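Local coordinates for protein putative methylthioribose-1-phosphate isomerase (Pyrococcus horikoshii OT3, PDB 6A34) that probably catalyses the interconversion of 5-methylthioribose 1-phosphate and 5-methylthioribulose 1-phosphate in the methionine salvage pathway, at residues T11-T16 / A212-Y217; A146-G151 / V175-V180; E302-C307 / V318-F323; T165-G170 / D199-V204. All coordinates share one frame; numbering follows the deposited sequence.

Contact 1: T11-T16 / A212-Y217; sequences TKLPRT and AWEYSY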
# COMPACT_ATOMS: atom_id res chain seq x y z
N THR A 11 5.38 28.79 -2.76
CA THR A 11 5.66 28.01 -1.56
C THR A 11 6.17 28.92 -0.45
O THR A 11 6.73 29.96 -0.73
CB THR A 11 6.72 26.93 -1.82
OG1 THR A 11 6.76 26.06 -0.68
CG2 THR A 11 8.09 27.52 -2.07
N LYS A 12 6.00 28.48 0.79
CA LYS A 12 6.54 29.15 1.95
C LYS A 12 7.81 28.44 2.43
O LYS A 12 8.47 28.91 3.33
CB LYS A 12 5.51 29.16 3.08
CG LYS A 12 4.33 30.09 2.88
CD LYS A 12 3.19 29.81 3.87
CE LYS A 12 1.86 30.38 3.42
NZ LYS A 12 0.75 29.41 3.58
N LEU A 13 8.14 27.31 1.81
CA LEU A 13 9.30 26.55 2.15
C LEU A 13 10.54 27.25 1.62
O LEU A 13 10.52 27.80 0.51
CB LEU A 13 9.20 25.15 1.51
CG LEU A 13 8.20 24.19 2.13
CD1 LEU A 13 8.05 22.94 1.28
CD2 LEU A 13 8.58 23.80 3.55
N PRO A 14 11.67 27.16 2.35
CA PRO A 14 12.98 27.51 1.79
C PRO A 14 13.39 26.45 0.77
O PRO A 14 12.79 25.36 0.70
CB PRO A 14 13.93 27.39 2.99
CG PRO A 14 13.30 26.27 3.79
CD PRO A 14 11.80 26.49 3.65
N ARG A 15 14.43 26.77 -0.01
CA ARG A 15 15.05 25.83 -0.88
C ARG A 15 15.47 24.61 -0.04
O ARG A 15 15.79 24.73 1.14
CB ARG A 15 16.18 26.50 -1.67
CG ARG A 15 15.69 27.13 -2.96
CD ARG A 15 16.32 28.39 -3.50
NE ARG A 15 17.26 28.04 -4.53
CZ ARG A 15 17.58 28.69 -5.65
NH1 ARG A 15 18.73 28.39 -6.19
NH2 ARG A 15 16.80 29.56 -6.25
N THR A 16 15.38 23.44 -0.67
CA THR A 16 15.75 22.15 -0.11
C THR A 16 17.23 22.16 0.26
O THR A 16 17.63 21.54 1.22
CB THR A 16 15.45 21.03 -1.12
OG1 THR A 16 14.04 21.04 -1.35
CG2 THR A 16 15.93 19.67 -0.68
N ALA A 212 2.89 14.66 2.15
CA ALA A 212 1.75 15.10 2.99
C ALA A 212 2.18 16.34 3.81
O ALA A 212 1.42 17.30 3.98
CB ALA A 212 1.24 13.95 3.84
N TRP A 213 3.44 16.33 4.26
CA TRP A 213 4.03 17.37 5.03
C TRP A 213 4.18 18.66 4.22
O TRP A 213 3.63 19.67 4.60
CB TRP A 213 5.37 16.90 5.61
CG TRP A 213 5.95 17.96 6.47
CD1 TRP A 213 5.66 18.20 7.77
CD2 TRP A 213 6.83 19.02 6.04
NE1 TRP A 213 6.30 19.33 8.19
CE2 TRP A 213 7.05 19.84 7.16
CE3 TRP A 213 7.46 19.34 4.83
CZ2 TRP A 213 7.86 20.98 7.12
CZ3 TRP A 213 8.28 20.46 4.79
CH2 TRP A 213 8.47 21.27 5.92
N GLU A 214 4.91 18.63 3.09
CA GLU A 214 5.20 19.88 2.35
C GLU A 214 3.92 20.49 1.76
O GLU A 214 3.83 21.70 1.71
CB GLU A 214 6.26 19.73 1.27
CG GLU A 214 6.03 18.63 0.23
CD GLU A 214 6.91 18.85 -0.99
OE1 GLU A 214 6.69 19.88 -1.67
OE2 GLU A 214 7.89 18.07 -1.22
N TYR A 215 2.97 19.67 1.29
CA TYR A 215 1.81 20.24 0.62
C TYR A 215 0.89 20.83 1.69
O TYR A 215 0.22 21.86 1.47
CB TYR A 215 1.09 19.24 -0.29
CG TYR A 215 1.90 18.78 -1.48
CD1 TYR A 215 2.62 19.69 -2.25
CD2 TYR A 215 1.99 17.44 -1.83
CE1 TYR A 215 3.37 19.28 -3.35
CE2 TYR A 215 2.73 17.02 -2.92
CZ TYR A 215 3.43 17.94 -3.69
OH TYR A 215 4.19 17.55 -4.75
N SER A 216 0.85 20.16 2.85
CA SER A 216 0.15 20.70 3.99
C SER A 216 0.81 22.01 4.47
O SER A 216 0.16 23.01 4.63
CB SER A 216 0.03 19.70 5.10
OG SER A 216 -0.93 20.18 6.02
N TYR A 217 2.13 22.01 4.65
CA TYR A 217 2.86 23.19 5.03
C TYR A 217 2.43 24.40 4.20
O TYR A 217 2.28 25.50 4.74
CB TYR A 217 4.37 22.98 4.88
CG TYR A 217 5.21 24.04 5.54
CD1 TYR A 217 5.59 25.17 4.85
CD2 TYR A 217 5.66 23.90 6.85
CE1 TYR A 217 6.39 26.14 5.42
CE2 TYR A 217 6.46 24.86 7.44
CZ TYR A 217 6.82 26.00 6.72
OH TYR A 217 7.62 26.98 7.25
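Both carboxylate oxygens of Glu214, whose CB meets Leu13 CD1 at 3.7 Å, are gripped twice: OE1 by Arg185 NH2 (a salt bridge) and Ser171 N, OE2 by Leu172 N and Asn168 ND2. The contact joins helix 206-217 of the Rossmann-like domain to an ST turn in the loop after helix 7-10, where Leu13 N donates to Thr11 OG1 over 3.1 Å in a nearly straight bond (165°). Asp218, one residue past the helix, binds both Thr11 OG1 and Lys12 N, so the end of the helix is tied to the turn itself. Across the two segments the grip is apolar. Leu13 CD2 meets both Trp213 and Tyr217, which stand one helical turn apart. Over the Tyr217 face CD2 makes a CH-pi contact, 3.8 Å from the ring centroid and 24° off the ring normal, while it approaches Trp213 CH2 obliquely at 3.5 Å. Trp213 and Tyr217 both hold CG anti to the backbone N (Tyr217 chi1 -167°), so the two rings leave the helix in a similar direction and one methyl reaches both. The indole itself meets Phe36 edge-to-face and packs on Pro314 of the second subunit. Lys12 adds its CB at the tyrosine edge, near the ring plane, 3.9 Å from Tyr217 CE1.

Contact 2: A146-G151 / V175-V180; sequences ANLRMG and VHLGTV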
# COMPACT_ATOMS: atom_id res chain seq x y z
N ALA A 146 13.60 25.23 -14.22
CA ALA A 146 12.99 24.11 -14.94
C ALA A 146 11.65 23.80 -14.26
O ALA A 146 10.65 23.60 -14.92
CB ALA A 146 13.90 22.92 -14.94
N ASN A 147 11.63 23.82 -12.93
CA ASN A 147 10.46 23.48 -12.16
C ASN A 147 9.38 24.55 -12.35
O ASN A 147 8.19 24.22 -12.48
CB ASN A 147 10.80 23.25 -10.68
CG ASN A 147 11.69 22.05 -10.51
OD1 ASN A 147 11.73 21.18 -11.39
ND2 ASN A 147 12.38 21.98 -9.38
N LEU A 148 9.80 25.81 -12.43
CA LEU A 148 8.85 26.88 -12.63
C LEU A 148 8.09 26.69 -13.96
O LEU A 148 6.88 26.81 -14.02
CB LEU A 148 9.58 28.21 -12.62
CG LEU A 148 9.67 28.89 -11.27
CD1 LEU A 148 10.57 30.13 -11.38
CD2 LEU A 148 8.29 29.28 -10.77
N ARG A 149 8.83 26.38 -15.02
CA ARG A 149 8.26 26.17 -16.34
C ARG A 149 7.33 24.95 -16.32
O ARG A 149 6.19 25.04 -16.79
CB ARG A 149 9.38 25.99 -17.37
CG ARG A 149 10.15 27.27 -17.68
CD ARG A 149 11.16 27.13 -18.80
NE ARG A 149 12.10 26.01 -18.66
CZ ARG A 149 13.34 26.12 -18.17
NH1 ARG A 149 13.71 27.24 -17.57
NH2 ARG A 149 14.19 25.11 -18.30
N MET A 150 7.81 23.82 -15.78
CA MET A 150 6.99 22.59 -15.71
C MET A 150 5.64 22.90 -15.05
O MET A 150 4.63 22.45 -15.49
CB MET A 150 7.66 21.52 -14.86
CG MET A 150 8.46 20.51 -15.63
SD MET A 150 9.36 19.47 -14.43
CE MET A 150 10.97 20.25 -14.41
N GLY A 151 5.66 23.65 -13.94
CA GLY A 151 4.47 23.92 -13.15
C GLY A 151 3.41 24.63 -13.98
O GLY A 151 2.22 24.28 -13.92
N VAL A 175 15.48 21.21 -5.83
CA VAL A 175 16.06 22.37 -5.21
C VAL A 175 14.92 23.23 -4.69
O VAL A 175 15.00 23.71 -3.57
CB VAL A 175 16.99 23.13 -6.17
CG1 VAL A 175 17.53 24.40 -5.53
CG2 VAL A 175 18.09 22.23 -6.66
N HIS A 176 13.86 23.39 -5.50
CA HIS A 176 12.68 24.15 -5.04
C HIS A 176 11.45 23.80 -5.90
O HIS A 176 11.58 23.58 -7.08
CB HIS A 176 13.02 25.67 -5.00
CG HIS A 176 12.39 26.43 -3.87
ND1 HIS A 176 12.12 27.80 -3.97
CD2 HIS A 176 11.94 26.03 -2.65
CE1 HIS A 176 11.53 28.20 -2.85
NE2 HIS A 176 11.41 27.12 -2.00
N LEU A 177 10.27 23.73 -5.26
CA LEU A 177 8.93 23.73 -5.88
C LEU A 177 8.45 22.32 -6.25
O LEU A 177 7.24 21.98 -6.04
CB LEU A 177 8.92 24.63 -7.13
CG LEU A 177 9.33 26.08 -6.91
CD1 LEU A 177 9.25 26.85 -8.21
CD2 LEU A 177 8.47 26.73 -5.85
N GLY A 178 9.34 21.52 -6.84
CA GLY A 178 9.00 20.16 -7.25
C GLY A 178 8.71 20.08 -8.73
O GLY A 178 8.70 21.10 -9.40
N THR A 179 8.51 18.86 -9.23
CA THR A 179 8.03 18.63 -10.57
C THR A 179 6.50 18.61 -10.48
O THR A 179 5.81 19.58 -10.88
CB THR A 179 8.72 17.42 -11.21
OG1 THR A 179 8.54 16.21 -10.46
CG2 THR A 179 10.21 17.66 -11.33
N VAL A 180 5.98 17.51 -9.94
CA VAL A 180 4.58 17.46 -9.59
C VAL A 180 4.30 18.69 -8.70
O VAL A 180 3.32 19.42 -8.87
CB VAL A 180 4.21 16.14 -8.87
CG1 VAL A 180 2.82 16.21 -8.26
CG2 VAL A 180 4.31 14.92 -9.77
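Asn147 reaches from helix 125-157 to the loop that links strand 161-165 to helix 180-189, a beta-to-alpha connection of the Rossmann-like domain. Its ND2 donates to His176 O over 2.9 Å (155°), the acceptor lying 17° out of the amide plane. The same side chain rests on the next peptides of the loop, with Asn147 CB 3.3 Å from Gly178 O. Two apolar contacts accompany this bond, both from residues later in the helix. Leu148 CD2 touches Leu177 CD1 at 3.7 Å, and both leucines pack on Leu10. Met150 lies alongside Thr179, pointing the same way, with its SD 3.7 Å from Thr179 CG2; that methyl also meets Asn147 OD1. The loop gets its shape from positive phi at Leu177 and Gly178, the latter a conformation suited to glycine, and these turns bring two carbonyls, His176 O and Gly178 O, to one asparagine. Further out, Asp143 on the same helix weakly accepts from Asn147 ND2 and takes Val175 N, Arg185 NH1 holds Leu177 O, and Ser182 OG bonds to Asn147 O. His176 turns its ring the other way, where NE2 bonds to Leu13 O.

Contact 3: E302-C307 / V318-F323; sequences EEVLTC and VYNPAF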
# COMPACT_ATOMS: atom_id res chain seq x y z
N GLU A 302 13.93 -5.35 4.18
CA GLU A 302 13.55 -4.64 5.42
C GLU A 302 12.56 -3.50 5.14
O GLU A 302 11.74 -3.20 6.00
CB GLU A 302 14.78 -4.11 6.16
CG GLU A 302 15.69 -5.23 6.69
CD GLU A 302 15.08 -6.11 7.78
OE1 GLU A 302 14.66 -5.57 8.82
OE2 GLU A 302 15.07 -7.34 7.60
N GLU A 303 12.67 -2.84 3.99
CA GLU A 303 11.71 -1.81 3.63
C GLU A 303 10.27 -2.34 3.63
O GLU A 303 9.36 -1.59 3.88
CB GLU A 303 12.02 -1.23 2.26
CG GLU A 303 13.32 -0.45 2.18
CD GLU A 303 13.50 0.21 0.80
OE1 GLU A 303 12.80 -0.20 -0.16
OE2 GLU A 303 14.33 1.12 0.69
N VAL A 304 10.06 -3.65 3.38
CA VAL A 304 8.69 -4.25 3.39
C VAL A 304 8.35 -4.88 4.76
O VAL A 304 7.17 -4.85 5.17
CB VAL A 304 8.53 -5.26 2.24
CG1 VAL A 304 7.21 -6.00 2.32
CG2 VAL A 304 8.69 -4.59 0.87
N LEU A 305 9.34 -5.50 5.43
CA LEU A 305 9.14 -6.22 6.69
C LEU A 305 8.88 -5.20 7.80
O LEU A 305 8.22 -5.55 8.76
CB LEU A 305 10.37 -7.07 7.03
CG LEU A 305 10.70 -8.16 6.02
CD1 LEU A 305 12.03 -8.81 6.35
CD2 LEU A 305 9.61 -9.21 5.94
N THR A 306 9.44 -3.99 7.66
CA THR A 306 9.17 -2.88 8.53
C THR A 306 8.37 -1.79 7.80
O THR A 306 8.34 -1.69 6.57
CB THR A 306 10.46 -2.29 9.12
OG1 THR A 306 11.14 -1.58 8.10
CG2 THR A 306 11.40 -3.33 9.71
N CYS A 307 7.70 -0.99 8.62
CA CYS A 307 6.85 0.10 8.24
C CYS A 307 7.07 1.22 9.26
O CYS A 307 6.68 1.07 10.42
CB CYS A 307 5.41 -0.37 8.28
SG CYS A 307 4.29 0.72 7.38
N VAL A 318 10.60 -11.63 0.67
CA VAL A 318 9.98 -10.43 0.18
C VAL A 318 10.42 -10.21 -1.27
O VAL A 318 11.50 -10.60 -1.65
CB VAL A 318 10.44 -9.24 1.04
CG1 VAL A 318 10.20 -7.90 0.36
CG2 VAL A 318 9.81 -9.28 2.42
N TYR A 319 9.61 -9.48 -2.03
CA TYR A 319 10.06 -8.93 -3.28
C TYR A 319 9.80 -7.42 -3.24
O TYR A 319 8.68 -7.01 -3.02
CB TYR A 319 9.34 -9.60 -4.44
CG TYR A 319 9.77 -9.14 -5.81
CD1 TYR A 319 11.09 -9.19 -6.21
CD2 TYR A 319 8.83 -8.69 -6.71
CE1 TYR A 319 11.47 -8.78 -7.48
CE2 TYR A 319 9.19 -8.26 -7.97
CZ TYR A 319 10.51 -8.33 -8.37
OH TYR A 319 10.84 -7.92 -9.62
N ASN A 320 10.87 -6.64 -3.39
CA ASN A 320 10.81 -5.22 -3.20
C ASN A 320 11.36 -4.49 -4.42
O ASN A 320 12.39 -3.82 -4.35
CB ASN A 320 11.57 -4.80 -1.94
CG ASN A 320 11.40 -3.31 -1.69
OD1 ASN A 320 10.48 -2.72 -2.22
ND2 ASN A 320 12.27 -2.72 -0.89
N PRO A 321 10.69 -4.51 -5.59
CA PRO A 321 11.11 -3.65 -6.69
C PRO A 321 10.87 -2.18 -6.29
O PRO A 321 9.78 -1.84 -5.89
CB PRO A 321 10.21 -4.11 -7.83
CG PRO A 321 8.96 -4.57 -7.12
CD PRO A 321 9.49 -5.29 -5.89
N ALA A 322 11.89 -1.33 -6.40
CA ALA A 322 11.80 0.07 -6.06
C ALA A 322 10.95 0.86 -7.09
O ALA A 322 10.24 1.82 -6.70
CB ALA A 322 13.17 0.65 -5.99
N PHE A 323 11.08 0.49 -8.37
CA PHE A 323 10.46 1.17 -9.52
C PHE A 323 9.66 0.15 -10.32
O PHE A 323 9.97 -1.01 -10.32
CB PHE A 323 11.54 1.80 -10.41
CG PHE A 323 12.35 2.80 -9.63
CD1 PHE A 323 11.78 4.00 -9.22
CD2 PHE A 323 13.63 2.50 -9.19
CE1 PHE A 323 12.50 4.89 -8.43
CE2 PHE A 323 14.34 3.39 -8.40
CZ PHE A 323 13.78 4.58 -8.02
O HOH W 1 11.41 0.06 -2.48
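Glu303 and Asn320 meet at about a right angle, their carboxylate and amide planes 63° apart. Asn320 ND2 donates to Glu303 OE1 over 2.7 Å; the acceptor lies almost in the amide plane, whereas the donor meets OE1 on its anti side, 34° out of the carboxylate plane. Water 1 spans the same pair, donating to Glu303 OE1 at 2.7 Å and to Asn320 OD1 at 2.9 Å, so one carboxylate oxygen takes two donors. Asn320 has CG anti to the backbone N (chi1 -175°), which carries the amide out to the helix, and ND2 is held a second time by Ser300 O. The segments are part of a long insertion between strands 275-278 and 333-336 of the central Rossmann-like sheet, and it reaches the dimer interface: Cys307 forms a disulfide with Cys307 of the second subunit, and Val304 packs on Leu224 of that subunit. Beside the polar pair, Val304 and Val318 slide past each other in opposite directions, with Val304 CB 3.6 Å from Val318 CG1. Val318 uses its other branch on Leu305, which comes at an angle to it, CD2 3.5 Å from Val318 CG2. Val304 CG2 also lies against the asparagine, 3.9 Å from Asn320 CG. Where the short helix ends, Glu302 O accepts from Thr306 N and Thr306 OG1, which arrive from opposite faces of the carbonyl plane, the hydroxyl at 2.7 Å.

Contact 4: T165-G170 / D199-V204; sequences THCNAG and DETRPV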
# COMPACT_ATOMS: atom_id res chain seq x y z
N THR A 165 -1.83 11.99 -6.90
CA THR A 165 -0.42 11.75 -7.18
C THR A 165 0.10 10.66 -6.25
O THR A 165 -0.66 10.07 -5.44
CB THR A 165 0.40 13.05 -7.11
OG1 THR A 165 1.68 12.89 -7.72
CG2 THR A 165 0.57 13.55 -5.70
N HIS A 166 1.38 10.38 -6.45
CA HIS A 166 2.07 9.23 -5.97
C HIS A 166 3.49 9.65 -5.59
O HIS A 166 4.12 10.45 -6.29
CB HIS A 166 2.04 8.16 -7.06
CG HIS A 166 2.33 6.77 -6.58
ND1 HIS A 166 1.38 6.00 -5.96
CD2 HIS A 166 3.43 6.00 -6.66
CE1 HIS A 166 1.89 4.81 -5.66
NE2 HIS A 166 3.14 4.78 -6.08
N CYS A 167 3.99 9.07 -4.50
CA CYS A 167 5.35 9.28 -4.04
C CYS A 167 5.56 10.74 -3.64
O CYS A 167 4.60 11.40 -3.20
CB CYS A 167 6.40 8.86 -5.08
SG CYS A 167 7.96 8.39 -4.29
N ASN A 168 6.82 11.21 -3.76
CA ASN A 168 7.21 12.61 -3.52
C ASN A 168 8.02 13.15 -4.71
O ASN A 168 9.17 12.73 -4.94
CB ASN A 168 8.07 12.83 -2.26
CG ASN A 168 8.38 14.30 -2.05
OD1 ASN A 168 9.53 14.72 -2.15
ND2 ASN A 168 7.35 15.10 -1.79
N ALA A 169 7.39 14.10 -5.40
CA ALA A 169 7.95 14.82 -6.51
C ALA A 169 7.67 16.30 -6.28
O ALA A 169 7.42 17.06 -7.23
CB ALA A 169 7.37 14.32 -7.81
N GLY A 170 7.76 16.68 -5.00
CA GLY A 170 7.54 18.04 -4.50
C GLY A 170 8.85 18.80 -4.32
O GLY A 170 9.90 18.41 -4.85
N ASP A 199 -1.27 9.22 -2.44
CA ASP A 199 -0.97 7.83 -2.13
C ASP A 199 0.17 7.83 -1.12
O ASP A 199 1.18 8.51 -1.35
CB ASP A 199 -0.54 7.05 -3.38
CG ASP A 199 -1.61 6.84 -4.44
OD1 ASP A 199 -2.80 7.03 -4.16
OD2 ASP A 199 -1.23 6.46 -5.57
N GLU A 200 0.05 7.06 -0.03
CA GLU A 200 1.09 7.03 0.99
C GLU A 200 2.42 6.55 0.39
O GLU A 200 3.49 7.00 0.84
CB GLU A 200 0.65 6.23 2.21
CG GLU A 200 0.32 4.76 1.97
CD GLU A 200 -0.00 4.03 3.28
OE1 GLU A 200 0.01 4.72 4.32
OE2 GLU A 200 -0.23 2.77 3.27
N THR A 201 2.33 5.59 -0.55
CA THR A 201 3.43 5.05 -1.37
C THR A 201 4.39 4.15 -0.57
O THR A 201 5.58 4.48 -0.34
CB THR A 201 4.20 6.17 -2.09
OG1 THR A 201 3.27 7.14 -2.58
CG2 THR A 201 5.00 5.64 -3.26
N ARG A 202 3.87 2.99 -0.19
CA ARG A 202 4.66 1.91 0.37
C ARG A 202 5.60 1.40 -0.71
O ARG A 202 5.31 1.54 -1.89
CB ARG A 202 3.75 0.77 0.85
CG ARG A 202 3.18 0.95 2.25
CD ARG A 202 4.21 0.78 3.36
NE ARG A 202 4.63 -0.59 3.54
CZ ARG A 202 5.65 -0.98 4.28
NH1 ARG A 202 6.48 -0.07 4.79
NH2 ARG A 202 5.83 -2.27 4.50
N PRO A 203 6.74 0.82 -0.31
CA PRO A 203 7.11 0.62 1.09
C PRO A 203 7.76 1.82 1.80
O PRO A 203 7.75 1.87 3.04
CB PRO A 203 8.16 -0.49 1.06
CG PRO A 203 8.64 -0.54 -0.37
CD PRO A 203 7.42 -0.15 -1.16
N VAL A 204 8.35 2.76 1.06
CA VAL A 204 9.23 3.77 1.66
C VAL A 204 8.39 4.90 2.30
O VAL A 204 8.88 5.56 3.18
CB VAL A 204 10.30 4.26 0.65
CG1 VAL A 204 11.19 5.35 1.21
CG2 VAL A 204 11.19 3.12 0.16
O HOH W 2 1.84 11.01 -2.79
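His166 ND1 donates to Asp199 OD2 over 2.7 Å in a nearly straight bond (167°), using the anti lone pair of the carboxylate oxygen. The oxygen lies in the ring plane, while the carboxylate is turned 84° from it. The other ring nitrogen, NE2, bonds to Ile259 O, so both edges of the imidazole are engaged and its rotation is fixed. Thr201 covers one face: its OG1 stands over the ring centre, and its CG2 comes within 3.5 Å of His166 NE2. That hydroxyl is used twice, accepting from Cys167 N at 2.8 Å and donating to Asp199 O; the latter donor sits well above the carbonyl plane. Water 2 adds a second route, donating to Asp199 O and to Cys167 O, and Cys167 O also bonds to Ser211 OG. Asp199 N gives a straight bond to Thr165 O at 3.2 Å, carrying on the pairing of the parallel strands 161-165 and 193-199. The segments thus leave the C-terminal ends of adjacent strands, where active sites of Rossmann-like domains commonly lie. Beyond the site, Glu200 and Arg202 exchange salt bridges with Arg202 and Glu200 of the second subunit. Cys167, the predicted transition-state stabiliser, has positive phi (64°) and a weak hydrogen bond from Asn168 N to its SG. With Thr201 and water 2 holding its N and O, the polar network probably fixes the backbone that presents this sulfur near Gln206 and Lys258, both predicted to bind substrate.

In the fold
Contacts 2 and 4 are buried nearer the chain centre; each has one segment in the loop after strand 161-165, and they touch through Thr179 and Val180. Contact 1, partly buried, ties the N-terminal region to helix 206-217, and contacts 2 and 4 are nested inside its loop: it touches contact 2 through Leu13 and His176, and contact 4 through Glu214 and Asn168. Contact 3 is also buried but lies farthest out, about 27 Å from contact 1 between centres, and adjoins contact 4 through Arg202 and Thr306. Chemistry follows place: apolar and aromatic across contact 1, mixed in 2 and 3, mainly polar in 4, beside the cysteine predicted to stabilise the transition state. Contacts 1, 3 and 4 touch the second subunit.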